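Local coordinates for CELL WALL surface anchor family protein (Streptococcus pneumoniae, PDB 2X9X), which builds the repetitive backbone of the pilus of Streptococcus pneumoniae, a surface fibre that probably serves in cell adhesion, at residues P6-D11 / L254-P259; A16-P21 / V42-A47; A54-R59 / V137-G142; L164-V169 / F220-I225. The protein carries 1 engineered substitution. One frame throughout, in Å; residues are numbered along the deposited sequence.

Contact 1. Residues P6-D11 / L254-P259; sequences PKIDKD and LDPTEP. With NA (sodium ion), chain C.
Next to an intramolecular isopeptide bond of the kind known from Gram-positive pilins, and to a sodium site, strand 7-11 packs I8 and K10 against the proline-rich connection 254-259. The two backbones run nearly the same way, 12° apart, yet no direct hydrogen bond joins them; K7, D9 and D11 make their backbone bonds to strand 36-45. I8 is the apolar pivot: its CG2, lodged between backbone N and carbonyl carbon, lies 3.6 Å from L254 CB and also reaches the ring of P256 at CD. Toward the start of the strand, L254 CD1 comes to 3.7 Å from P6 CG. P256 CB covers the backbone N of K10, 3.8 Å away, and that buried N has no partner in the model. K10 itself is fully extended, which carries NZ to its covalent link with N135 and to a hydrogen bond with D58; on the way its CD touches CG of E258 at 3.8 Å. E258 then bends at chi2 (79°), turning its carboxylate so that OE2 binds the sodium ion at 2.6 Å. D255 OD1 is a second ligand at 2.8 Å, and D136 and V137 complete the site. On the other side of P256, D9, salt-bridged to K25, accepts a bond through OD1 from a water at 2.8 Å whose oxygen in turn accepts from T257 N.

Contact 2. Residues A16-P21 / V42-A47; sequences ANPDTP and VTKIPA
P18 and V42 meet with their side chains crossed at about a right angle, the proline ring set across the valine branch. The touch is tight: P18 CG lies 3.4 Å from V42 CG1, closer than carbons usually pack, and the same ring carbon also rests near the carbonyl O of V42. With V42 CG1 anti to the backbone N (chi1 180°), the branch faces the ring, while CG2 diverges to meet A16 CB at 3.8 Å. The next residue on the same face of the strand, K44, brings its CG to 4.1 Å from P18 CB and then turns sharply at chi2 (-79°). Strand 42-45 belongs to an antiparallel sheet of the Cna-B-like domain, and the loop 16-21 folds back over the face formed by this strand and its edge neighbour 7-12. Within that loop N17 forms an Asx motif: its OD1 accepts from T20 N at 3.0 Å, the donor standing well above the carbonyl plane, and its own backbone N is held by D9. D19 crosses the lysine chain at a steep angle, its OD2 4.1 Å from K44 CE. The charged ends stay apart, 4.8 Å between D19 OD2 and K44 NZ, and NZ is hydrogen-bonded to T114 OG1.

Contact 3. Residues A54-R59 / V137-G142; sequences ANWSDR and VTFNYG. With NA (sodium ion), chain C.
W56 and F139 lie side by side and point the same way, with F139 CD1 3.2 Å above one face of the indole and displaced toward its rim. The planes are inclined at 35°, an oblique meeting in which F139 CD1 approaches W56 CE2 to 3.3 Å. Chi1 of 177° places the phenylalanine CG anti to its backbone N, and from there CE1 also reaches A54 CB at 3.9 Å. Farther along the same face, V137 CG2, in the conformer described, sits 3.4 Å from the carboxylate carbon CG of D58. All this rests on a regular antiparallel pairing: N55 with N140 and S57 with T138 are the hydrogen-bonded pairs, each with two backbone bonds, as from N140 N to N55 O at 2.8 Å, and W56 with F139 is a non-hydrogen-bonded pair between them. The strands 53-59 and 133-142 thereby form part of a Cna-B-like domain sheet. Beyond this shell, W56 NE1 donates to T43 OG1 on the facing sheet, which helps fix the indole's rotation. D58 OD2 is hydrogen-bonded to Y119 OH as well as to the linked lysine, while its OD1 takes the backbone N of D136. On the side away from strand 54-59, V137 O binds the sodium ion at 2.5 Å.

Contact 4. Residues L164-V169 / F220-I225; sequences LTKTWV and FVERSI
One face of the F220 ring is covered by L164, whose CB stands almost exactly over the centre, 3.8 Å from the ring centroid and only 12° off its normal, a clear CH-pi contact. L164 CG is anti to the backbone N (chi1 170°), and its two methyl carbons lie toward the CG end of the same ring. The W168 indole is approached differently: K166 NZ sits 3.2 Å above the centre of one face, Y228 makes an edge-to-face contact, and I225 CD1 reaches CH2 obliquely at 3.7 Å, the two side chains coming from opposite directions. K166 NZ is covalently linked to N245 CG, so the nitrogen over the indole belongs to an isopeptide amide. The lysine chain is straight until chi4, where a turn to -60° brings NZ round over the tryptophan. E222, extended beyond CG, crosses the lysine chain at about a right angle and places OE2 3.4 Å from K166 CE and 4.0 Å from K166 NZ. A linked lysine and asparagine with an acidic residue close by is the arrangement expected of isopeptide bonds in Cna-B-like pilin domains. The backbones splay apart, from 7.5 Å between the CA atoms of L164 and F220 to 11.9 Å between those of W168 and I225, with W168 and I225 reaching across the wider end. Strand 162-169 lies between 206-209 and 240-246 in one sheet, and strand 218-222 pairs with 182-188 in the one facing it; F184 and L200 of that second sheet pack on L164.

In the fold
Contacts 3 and 4 are buried, whereas contacts 1 and 2 are only partly so. Contacts 1 and 2 join through neighbouring strands 7-12 and 36-45 of one sheet and rely on proline and aliphatic packing, without direct hydrogen bonds. Contact 3, by contrast, is a true pairing of strands knitted by backbone bonds; it shares the sodium ion with contact 1. Contact 4 is set apart in the next domain, about 16 Å from contact 3 between centres, and joins facing sheets through side chains alone. Contacts 1 and 4 each contain the lysine of an isopeptide bond.

Contact 1. Residues P6-D11 / L254-P259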
loop_
_atom_site.group_PDB
_atom_site.type_symbol
_atom_site.label_atom_id
_atom_site.label_comp_id
_atom_site.label_asym_id
_atom_site.label_seq_id
_atom_site.Cartn_x
_atom_site.Cartn_y
_atom_site.Cartn_z
ATOM N N PRO A 6 20.206 -11.377 -18.849
ATOM C CA PRO A 6 19.142 -10.398 -19.079
ATOM C C PRO A 6 19.201 -9.294 -18.027
ATOM O O PRO A 6 19.837 -9.465 -16.982
ATOM C CB PRO A 6 17.863 -11.220 -18.914
ATOM C CG PRO A 6 18.248 -12.379 -18.060
ATOM C CD PRO A 6 19.701 -12.656 -18.321
ATOM N N LYS A 7 18.541 -8.178 -18.309
ATOM C CA LYS A 7 18.500 -7.046 -17.391
ATOM C C LYS A 7 17.056 -6.626 -17.177
ATOM O O LYS A 7 16.219 -6.784 -18.064
ATOM C CB LYS A 7 19.288 -5.865 -17.961
ATOM C CG LYS A 7 20.767 -6.126 -18.157
ATOM C CD LYS A 7 21.429 -4.971 -18.894
ATOM C CE LYS A 7 21.370 -3.689 -18.082
ATOM N NZ LYS A 7 22.224 -3.760 -16.860
ATOM N N ILE A 8 16.760 -6.078 -16.006
ATOM C CA ILE A 8 15.386 -5.711 -15.692
ATOM C C ILE A 8 15.305 -4.427 -14.875
ATOM O O ILE A 8 16.225 -4.091 -14.129
ATOM C CB ILE A 8 14.666 -6.850 -14.926
ATOM C CG1 ILE A 8 13.146 -6.655 -14.946
ATOM C CG2 ILE A 8 15.179 -6.937 -13.491
ATOM C CD1 ILE A 8 12.363 -7.902 -14.542
ATOM N N ASP A 9 14.204 -3.706 -15.043
ATOM C CA ASP A 9 13.849 -2.628 -14.135
ATOM C C ASP A 9 12.334 -2.546 -14.022
ATOM O O ASP A 9 11.605 -2.905 -14.952
ATOM C CB ASP A 9 14.420 -1.285 -14.604
ATOM C CG ASP A 9 14.273 -0.188 -13.558
ATOM O OD1 ASP A 9 14.312 -0.506 -12.349
ATOM O OD2 ASP A 9 14.123 0.993 -13.942
ATOM N N LYS A 10 11.860 -2.111 -12.864
ATOM C CA LYS A 10 10.452 -1.774 -12.701
ATOM C C LYS A 10 10.356 -0.372 -12.135
ATOM O O LYS A 10 11.123 -0.003 -11.250
ATOM C CB LYS A 10 9.735 -2.740 -11.759
ATOM C CG LYS A 10 8.315 -2.295 -11.502
ATOM C CD LYS A 10 7.567 -3.172 -10.528
ATOM C CE LYS A 10 6.145 -2.657 -10.415
ATOM N NZ LYS A 10 5.254 -3.601 -9.718
ATOM N N ASP A 11 9.414 0.411 -12.642
ATOM C CA ASP A 11 9.215 1.757 -12.131
ATOM C C ASP A 11 7.836 2.217 -12.563
ATOM O O ASP A 11 7.077 1.455 -13.177
ATOM C CB ASP A 11 10.296 2.700 -12.672
ATOM C CG ASP A 11 10.628 3.837 -11.710
ATOM O OD1 ASP A 11 9.743 4.270 -10.941
ATOM O OD2 ASP A 11 11.784 4.305 -11.731
ATOM N N LEU A 254 15.913 -12.471 -11.707
ATOM C CA LEU A 254 16.135 -11.031 -11.697
ATOM C C LEU A 254 15.143 -10.389 -10.740
ATOM O O LEU A 254 13.960 -10.725 -10.746
ATOM C CB LEU A 254 15.989 -10.433 -13.099
ATOM C CG LEU A 254 16.907 -10.984 -14.191
ATOM C CD1 LEU A 254 16.823 -10.113 -15.448
ATOM C CD2 LEU A 254 18.346 -11.082 -13.701
ATOM N N ASP A 255 15.639 -9.469 -9.923
ATOM C CA ASP A 255 14.863 -8.890 -8.837
ATOM C C ASP A 255 15.179 -7.399 -8.762
ATOM O O ASP A 255 16.118 -6.998 -8.076
ATOM C CB ASP A 255 15.243 -9.600 -7.532
ATOM C CG ASP A 255 14.495 -9.072 -6.326
ATOM O OD1 ASP A 255 14.137 -7.880 -6.316
ATOM O OD2 ASP A 255 14.278 -9.854 -5.376
ATOM N N PRO A 256 14.405 -6.576 -9.487
ATOM C CA PRO A 256 14.656 -5.134 -9.597
ATOM C C PRO A 256 14.285 -4.415 -8.312
ATOM O O PRO A 256 13.636 -5.013 -7.457
ATOM C CB PRO A 256 13.678 -4.709 -10.695
ATOM C CG PRO A 256 12.548 -5.669 -10.538
ATOM C CD PRO A 256 13.244 -6.978 -10.301
ATOM N N THR A 257 14.696 -3.158 -8.174
ATOM C CA THR A 257 14.284 -2.347 -7.033
ATOM C C THR A 257 12.992 -1.607 -7.373
ATOM O O THR A 257 12.967 -0.749 -8.259
ATOM C CB THR A 257 15.373 -1.337 -6.618
ATOM O OG1 THR A 257 16.597 -2.033 -6.345
ATOM C CG2 THR A 257 14.945 -0.571 -5.371
ATOM N N GLU A 258 11.915 -1.946 -6.671
ATOM C CA GLU A 258 10.609 -1.356 -6.951
ATOM C C GLU A 258 10.440 0.033 -6.349
ATOM O O GLU A 258 10.977 0.326 -5.277
ATOM C CB GLU A 258 9.482 -2.250 -6.429
ATOM C CG GLU A 258 9.307 -3.551 -7.170
ATOM C CD GLU A 258 10.322 -4.586 -6.763
ATOM O OE1 GLU A 258 10.962 -4.438 -5.695
ATOM O OE2 GLU A 258 10.477 -5.556 -7.522
ATOM N N PRO A 259 9.662 0.889 -7.029
ATOM C CA PRO A 259 9.319 2.193 -6.457
ATOM C C PRO A 259 8.313 2.018 -5.323
ATOM O O PRO A 259 7.857 0.901 -5.066
ATOM C CB PRO A 259 8.675 2.931 -7.633
ATOM C CG PRO A 259 8.114 1.851 -8.497
ATOM C CD PRO A 259 9.004 0.649 -8.326
HETATM NA NA NA C . 11.406 -7.861 -6.642
HETATM O O HOH W 1 16.007 -1.814 -10.531
#

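Contact 2. Residues A16-P21 / V42-A47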
loop_
_atom_site.group_PDB
_atom_site.type_symbol
_atom_site.label_atom_id
_atom_site.label_comp_id
_atom_site.label_asym_id
_atom_site.label_seq_id
_atom_site.Cartn_x
_atom_site.Cartn_y
_atom_site.Cartn_z
ATOM N N ALA A 16 10.995 3.486 -16.153
ATOM C CA ALA A 16 11.794 2.265 -16.080
ATOM C C ALA A 16 12.949 2.283 -17.072
ATOM O O ALA A 16 12.799 2.733 -18.207
ATOM C CB ALA A 16 10.918 1.030 -16.290
ATOM N N ASN A 17 14.099 1.790 -16.629
ATOM C CA ASN A 17 15.301 1.773 -17.449
ATOM C C ASN A 17 16.265 0.702 -16.945
ATOM O O ASN A 17 16.960 0.913 -15.956
ATOM C CB ASN A 17 15.967 3.153 -17.416
ATOM C CG ASN A 17 17.121 3.268 -18.388
ATOM O OD1 ASN A 17 17.731 2.269 -18.767
ATOM N ND2 ASN A 17 17.434 4.498 -18.790
ATOM N N PRO A 18 16.301 -0.462 -17.618
ATOM C CA PRO A 18 17.122 -1.589 -17.160
ATOM C C PRO A 18 18.616 -1.291 -17.217
ATOM O O PRO A 18 19.376 -1.833 -16.415
ATOM C CB PRO A 18 16.775 -2.711 -18.150
ATOM C CG PRO A 18 15.519 -2.281 -18.817
ATOM C CD PRO A 18 15.551 -0.789 -18.840
ATOM N N ASP A 19 19.029 -0.443 -18.154
ATOM C CA ASP A 19 20.437 -0.089 -18.293
ATOM C C ASP A 19 20.884 0.872 -17.199
ATOM O O ASP A 19 21.986 0.749 -16.664
ATOM C CB ASP A 19 20.698 0.534 -19.666
ATOM C CG ASP A 19 20.531 -0.459 -20.796
ATOM O OD1 ASP A 19 20.949 -1.625 -20.630
ATOM O OD2 ASP A 19 19.985 -0.075 -21.852
ATOM N N THR A 20 20.020 1.826 -16.869
ATOM C CA THR A 20 20.373 2.880 -15.924
ATOM C C THR A 20 19.194 3.218 -15.015
ATOM O O THR A 20 18.527 4.235 -15.205
ATOM C CB THR A 20 20.825 4.155 -16.663
ATOM O OG1 THR A 20 21.643 3.797 -17.785
ATOM C CG2 THR A 20 21.614 5.059 -15.736
ATOM N N PRO A 21 18.927 2.354 -14.026
ATOM C CA PRO A 21 17.810 2.554 -13.096
ATOM C C PRO A 21 17.891 3.876 -12.331
ATOM O O PRO A 21 18.981 4.351 -12.009
ATOM C CB PRO A 21 17.949 1.376 -12.129
ATOM C CG PRO A 21 18.652 0.329 -12.911
ATOM C CD PRO A 21 19.600 1.061 -13.813
ATOM N N VAL A 42 10.415 -3.429 -17.588
ATOM C CA VAL A 42 11.166 -3.525 -18.830
ATOM C C VAL A 42 12.279 -4.537 -18.648
ATOM O O VAL A 42 13.071 -4.431 -17.711
ATOM C CB VAL A 42 11.752 -2.161 -19.245
ATOM C CG1 VAL A 42 12.536 -2.288 -20.538
ATOM C CG2 VAL A 42 10.638 -1.138 -19.395
ATOM N N THR A 43 12.316 -5.528 -19.534
ATOM C CA THR A 43 13.301 -6.602 -19.458
ATOM C C THR A 43 14.063 -6.734 -20.773
ATOM O O THR A 43 13.457 -6.867 -21.835
ATOM C CB THR A 43 12.626 -7.952 -19.125
ATOM O OG1 THR A 43 11.762 -7.788 -17.993
ATOM C CG2 THR A 43 13.671 -9.017 -18.808
ATOM N N LYS A 44 15.391 -6.688 -20.697
ATOM C CA LYS A 44 16.243 -6.896 -21.862
ATOM C C LYS A 44 16.673 -8.353 -21.928
ATOM O O LYS A 44 17.253 -8.878 -20.979
ATOM C CB LYS A 44 17.484 -6.005 -21.791
ATOM C CG LYS A 44 17.197 -4.515 -21.753
ATOM C CD LYS A 44 16.871 -3.979 -23.131
ATOM C CE LYS A 44 16.838 -2.457 -23.127
ATOM N NZ LYS A 44 16.406 -1.901 -24.439
ATOM N N ILE A 45 16.384 -9.004 -23.049
ATOM C CA ILE A 45 16.788 -10.387 -23.250
ATOM C C ILE A 45 17.861 -10.441 -24.326
ATOM O O ILE A 45 17.670 -9.918 -25.421
ATOM C CB ILE A 45 15.587 -11.275 -23.630
ATOM C CG1 ILE A 45 14.590 -11.322 -22.463
ATOM C CG2 ILE A 45 16.050 -12.678 -24.026
ATOM C CD1 ILE A 45 13.379 -12.180 -22.712
ATOM N N PRO A 46 19.004 -11.066 -24.007
ATOM C CA PRO A 46 20.168 -11.095 -24.899
ATOM C C PRO A 46 19.874 -11.782 -26.229
ATOM O O PRO A 46 18.990 -12.638 -26.313
ATOM C CB PRO A 46 21.191 -11.915 -24.101
ATOM C CG PRO A 46 20.355 -12.715 -23.140
ATOM C CD PRO A 46 19.281 -11.760 -22.740
ATOM N N ALA A 47 20.613 -11.400 -27.263
ATOM C CA ALA A 47 20.528 -12.091 -28.540
ATOM C C ALA A 47 20.930 -13.546 -28.333
ATOM O O ALA A 47 21.699 -13.858 -27.428
ATOM C CB ALA A 47 21.438 -11.432 -29.557
#

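Contact 3. Residues A54-R59 / V137-G142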
loop_
_atom_site.group_PDB
_atom_site.type_symbol
_atom_site.label_atom_id
_atom_site.label_comp_id
_atom_site.label_asym_id
_atom_site.label_seq_id
_atom_site.Cartn_x
_atom_site.Cartn_y
_atom_site.Cartn_z
ATOM N N ALA A 54 10.339 -18.041 -19.379
ATOM C CA ALA A 54 10.468 -16.615 -19.127
ATOM C C ALA A 54 9.182 -16.186 -18.443
ATOM O O ALA A 54 8.160 -15.980 -19.106
ATOM C CB ALA A 54 10.668 -15.843 -20.427
ATOM N N ASN A 55 9.235 -16.092 -17.115
ATOM C CA ASN A 55 8.062 -15.792 -16.298
ATOM C C ASN A 55 8.246 -14.539 -15.444
ATOM O O ASN A 55 9.274 -14.368 -14.789
ATOM C CB ASN A 55 7.736 -16.974 -15.377
ATOM C CG ASN A 55 7.279 -18.208 -16.135
ATOM O OD1 ASN A 55 7.106 -18.182 -17.355
ATOM N ND2 ASN A 55 7.070 -19.301 -15.406
ATOM N N TRP A 56 7.241 -13.669 -15.444
ATOM C CA TRP A 56 7.227 -12.520 -14.549
ATOM C C TRP A 56 6.105 -12.682 -13.531
ATOM O O TRP A 56 5.004 -13.107 -13.871
ATOM C CB TRP A 56 6.990 -11.226 -15.325
ATOM C CG TRP A 56 8.071 -10.839 -16.290
ATOM C CD1 TRP A 56 9.071 -9.929 -16.081
ATOM C CD2 TRP A 56 8.233 -11.311 -17.633
ATOM N NE1 TRP A 56 9.852 -9.818 -17.208
ATOM C CE2 TRP A 56 9.360 -10.659 -18.173
ATOM C CE3 TRP A 56 7.543 -12.235 -18.425
ATOM C CZ2 TRP A 56 9.808 -10.891 -19.477
ATOM C CZ3 TRP A 56 7.991 -12.468 -19.719
ATOM C CH2 TRP A 56 9.115 -11.799 -20.228
ATOM N N SER A 57 6.377 -12.332 -12.284
ATOM C CA SER A 57 5.327 -12.339 -11.280
ATOM C C SER A 57 5.434 -11.120 -10.384
ATOM O O SER A 57 6.538 -10.673 -10.052
ATOM C CB SER A 57 5.347 -13.636 -10.473
ATOM O OG SER A 57 6.629 -13.892 -9.943
ATOM N N ASP A 58 4.279 -10.562 -10.031
ATOM C CA ASP A 58 4.216 -9.373 -9.189
ATOM C C ASP A 58 3.184 -9.577 -8.091
ATOM O O ASP A 58 2.103 -10.114 -8.340
ATOM C CB ASP A 58 3.845 -8.142 -10.025
ATOM C CG ASP A 58 4.119 -6.833 -9.297
ATOM O OD1 ASP A 58 4.552 -6.875 -8.131
ATOM O OD2 ASP A 58 3.901 -5.755 -9.891
ATOM N N ARG A 59 3.526 -9.156 -6.879
ATOM C CA ARG A 59 2.596 -9.176 -5.761
ATOM C C ARG A 59 2.718 -7.857 -5.021
ATOM O O ARG A 59 3.819 -7.321 -4.873
ATOM C CB ARG A 59 2.900 -10.333 -4.807
ATOM C CG ARG A 59 2.574 -11.714 -5.365
ATOM C CD ARG A 59 1.086 -11.859 -5.665
ATOM N NE ARG A 59 0.739 -13.226 -6.050
ATOM C CZ ARG A 59 0.944 -13.741 -7.260
ATOM N NH1 ARG A 59 1.492 -13.003 -8.219
ATOM N NH2 ARG A 59 0.593 -14.995 -7.514
ATOM N N VAL A 137 8.288 -7.381 -8.140
ATOM C CA VAL A 137 8.384 -8.206 -9.338
ATOM C C VAL A 137 9.613 -9.104 -9.322
ATOM O O VAL A 137 10.683 -8.691 -8.897
ATOM C CB VAL A 137 8.441 -7.331 -10.608
ATOM C CG1 VAL A 137 8.846 -8.165 -11.821
ATOM C CG2 VAL A 137 7.107 -6.643 -10.840
ATOM N N THR A 138 9.458 -10.335 -9.791
ATOM C CA THR A 138 10.605 -11.211 -9.978
ATOM C C THR A 138 10.517 -11.785 -11.388
ATOM O O THR A 138 9.423 -12.090 -11.870
ATOM C CB THR A 138 10.650 -12.341 -8.923
ATOM O OG1 THR A 138 10.606 -11.770 -7.605
ATOM C CG2 THR A 138 11.927 -13.160 -9.068
ATOM N N PHE A 139 11.660 -11.890 -12.061
ATOM C CA PHE A 139 11.722 -12.516 -13.378
ATOM C C PHE A 139 12.463 -13.834 -13.249
ATOM O O PHE A 139 13.651 -13.862 -12.915
ATOM C CB PHE A 139 12.414 -11.601 -14.402
ATOM C CG PHE A 139 12.568 -12.220 -15.775
ATOM C CD1 PHE A 139 11.457 -12.585 -16.518
ATOM C CD2 PHE A 139 13.828 -12.422 -16.325
ATOM C CE1 PHE A 139 11.598 -13.147 -17.780
ATOM C CE2 PHE A 139 13.975 -12.985 -17.587
ATOM C CZ PHE A 139 12.857 -13.347 -18.313
ATOM N N ASN A 140 11.746 -14.923 -13.507
ATOM C CA ASN A 140 12.285 -16.265 -13.366
ATOM C C ASN A 140 12.457 -16.879 -14.750
ATOM O O ASN A 140 11.502 -16.949 -15.519
ATOM C CB ASN A 140 11.342 -17.101 -12.496
ATOM C CG ASN A 140 11.109 -16.470 -11.130
ATOM O OD1 ASN A 140 11.858 -16.718 -10.189
ATOM N ND2 ASN A 140 10.073 -15.640 -11.022
ATOM N N TYR A 141 13.676 -17.304 -15.066
ATOM C CA TYR A 141 14.012 -17.730 -16.418
ATOM C C TYR A 141 15.123 -18.772 -16.398
ATOM O O TYR A 141 15.725 -19.035 -15.360
ATOM C CB TYR A 141 14.491 -16.523 -17.231
ATOM C CG TYR A 141 15.906 -16.106 -16.885
ATOM C CD1 TYR A 141 16.177 -15.401 -15.717
ATOM C CD2 TYR A 141 16.972 -16.434 -17.717
ATOM C CE1 TYR A 141 17.469 -15.028 -15.390
ATOM C CE2 TYR A 141 18.269 -16.065 -17.399
ATOM C CZ TYR A 141 18.511 -15.364 -16.234
ATOM O OH TYR A 141 19.796 -15.002 -15.911
ATOM N N GLY A 142 15.394 -19.364 -17.555
ATOM C CA GLY A 142 16.515 -20.270 -17.687
ATOM C C GLY A 142 16.356 -21.173 -18.890
ATOM O O GLY A 142 15.311 -21.160 -19.540
HETATM NA NA NA C . 11.406 -7.861 -6.642
HETATM O O HOH W 2 7.760 -15.216 -12.008
#

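Contact 4. Residues L164-V169 / F220-I225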
loop_
_atom_site.group_PDB
_atom_site.type_symbol
_atom_site.label_atom_id
_atom_site.label_comp_id
_atom_site.label_asym_id
_atom_site.label_seq_id
_atom_site.Cartn_x
_atom_site.Cartn_y
_atom_site.Cartn_z
ATOM N N LEU A 164 8.265 -19.108 8.888
ATOM C CA LEU A 164 8.690 -19.577 7.575
ATOM C C LEU A 164 8.805 -21.096 7.563
ATOM O O LEU A 164 9.362 -21.684 8.488
ATOM C CB LEU A 164 10.051 -18.978 7.229
ATOM C CG LEU A 164 10.757 -19.533 5.991
ATOM C CD1 LEU A 164 10.010 -19.147 4.708
ATOM C CD2 LEU A 164 12.204 -19.049 5.949
ATOM N N THR A 165 8.267 -21.723 6.520
ATOM C CA THR A 165 8.470 -23.148 6.279
ATOM C C THR A 165 9.000 -23.368 4.867
ATOM O O THR A 165 8.445 -22.842 3.900
ATOM C CB THR A 165 7.167 -23.959 6.443
ATOM O OG1 THR A 165 6.633 -23.752 7.755
ATOM C CG2 THR A 165 7.433 -25.448 6.244
ATOM N N LYS A 166 10.068 -24.151 4.750
ATOM C CA LYS A 166 10.678 -24.431 3.456
ATOM C C LYS A 166 10.671 -25.925 3.146
ATOM O O LYS A 166 11.012 -26.748 4.000
ATOM C CB LYS A 166 12.116 -23.910 3.425
ATOM C CG LYS A 166 12.752 -23.919 2.046
ATOM C CD LYS A 166 14.234 -23.592 2.135
ATOM C CE LYS A 166 14.773 -23.111 0.802
ATOM N NZ LYS A 166 14.593 -24.146 -0.241
ATOM N N THR A 167 10.283 -26.269 1.923
ATOM C CA THR A 167 10.399 -27.638 1.433
ATOM C C THR A 167 11.204 -27.638 0.138
ATOM O O THR A 167 11.421 -26.584 -0.465
ATOM C CB THR A 167 9.027 -28.284 1.194
ATOM O OG1 THR A 167 8.261 -27.473 0.298
ATOM C CG2 THR A 167 8.273 -28.428 2.506
ATOM N N TRP A 168 11.655 -28.818 -0.278
ATOM C CA TRP A 168 12.515 -28.946 -1.448
ATOM C C TRP A 168 11.973 -30.016 -2.381
ATOM O O TRP A 168 11.520 -31.067 -1.927
ATOM C CB TRP A 168 13.931 -29.341 -1.027
ATOM C CG TRP A 168 14.596 -28.414 -0.046
ATOM C CD1 TRP A 168 14.306 -28.274 1.285
ATOM C CD2 TRP A 168 15.694 -27.525 -0.309
ATOM N NE1 TRP A 168 15.141 -27.342 1.856
ATOM C CE2 TRP A 168 16.002 -26.870 0.900
ATOM C CE3 TRP A 168 16.443 -27.224 -1.450
ATOM C CZ2 TRP A 168 17.031 -25.931 1.004
ATOM C CZ3 TRP A 168 17.459 -26.283 -1.350
ATOM C CH2 TRP A 168 17.743 -25.648 -0.131
ATOM N N VAL A 169 12.028 -29.756 -3.683
ATOM C CA VAL A 169 11.623 -30.750 -4.681
ATOM C C VAL A 169 12.605 -30.767 -5.851
ATOM O O VAL A 169 13.317 -29.787 -6.088
ATOM C CB VAL A 169 10.199 -30.479 -5.219
ATOM C CG1 VAL A 169 9.171 -30.575 -4.096
ATOM C CG2 VAL A 169 10.128 -29.114 -5.903
ATOM N N PHE A 220 9.683 -13.115 3.397
ATOM C CA PHE A 220 10.985 -13.769 3.503
ATOM C C PHE A 220 11.546 -13.899 2.099
ATOM O O PHE A 220 11.023 -14.666 1.289
ATOM C CB PHE A 220 10.868 -15.170 4.107
ATOM C CG PHE A 220 10.551 -15.195 5.581
ATOM C CD1 PHE A 220 11.557 -15.064 6.525
ATOM C CD2 PHE A 220 9.249 -15.386 6.022
ATOM C CE1 PHE A 220 11.273 -15.111 7.884
ATOM C CE2 PHE A 220 8.953 -15.438 7.378
ATOM C CZ PHE A 220 9.967 -15.293 8.310
ATOM N N VAL A 221 12.599 -13.146 1.799
ATOM C CA VAL A 221 13.203 -13.195 0.475
ATOM C C VAL A 221 14.392 -14.152 0.482
ATOM O O VAL A 221 15.370 -13.936 1.192
ATOM C CB VAL A 221 13.645 -11.794 0.004
ATOM C CG1 VAL A 221 14.135 -11.850 -1.439
ATOM C CG2 VAL A 221 12.489 -10.800 0.144
ATOM N N GLU A 222 14.297 -15.225 -0.297
ATOM C CA GLU A 222 15.360 -16.219 -0.331
ATOM C C GLU A 222 16.601 -15.679 -1.033
ATOM O O GLU A 222 16.519 -15.159 -2.151
ATOM C CB GLU A 222 14.875 -17.489 -1.031
ATOM C CG GLU A 222 15.888 -18.623 -1.056
ATOM C CD GLU A 222 15.297 -19.914 -1.607
ATOM O OE1 GLU A 222 15.904 -20.510 -2.522
ATOM O OE2 GLU A 222 14.212 -20.318 -1.140
ATOM N N ARG A 223 17.756 -15.807 -0.387
ATOM C CA ARG A 223 19.012 -15.539 -1.073
ATOM C C ARG A 223 19.270 -16.685 -2.046
ATOM O O ARG A 223 19.164 -17.856 -1.679
ATOM C CB ARG A 223 20.163 -15.399 -0.081
ATOM C CG ARG A 223 20.024 -14.201 0.830
ATOM C CD ARG A 223 21.268 -14.013 1.675
ATOM N NE ARG A 223 21.071 -12.984 2.692
ATOM C CZ ARG A 223 21.983 -12.637 3.591
ATOM N NH1 ARG A 223 23.174 -13.226 3.601
ATOM N NH2 ARG A 223 21.704 -11.692 4.478
ATOM N N SER A 224 19.609 -16.345 -3.284
ATOM C CA SER A 224 19.782 -17.345 -4.331
ATOM C C SER A 224 20.683 -18.497 -3.908
ATOM O O SER A 224 21.803 -18.287 -3.431
ATOM C CB SER A 224 20.329 -16.702 -5.606
ATOM O OG SER A 224 20.681 -17.691 -6.559
ATOM N N ILE A 225 20.176 -19.712 -4.095
ATOM C CA ILE A 225 20.924 -20.934 -3.859
ATOM C C ILE A 225 21.219 -21.522 -5.229
ATOM O O ILE A 225 20.309 -21.679 -6.047
ATOM C CB ILE A 225 20.099 -21.938 -3.038
ATOM C CG1 ILE A 225 19.621 -21.293 -1.731
ATOM C CG2 ILE A 225 20.908 -23.197 -2.758
ATOM C CD1 ILE A 225 18.637 -22.147 -0.949
#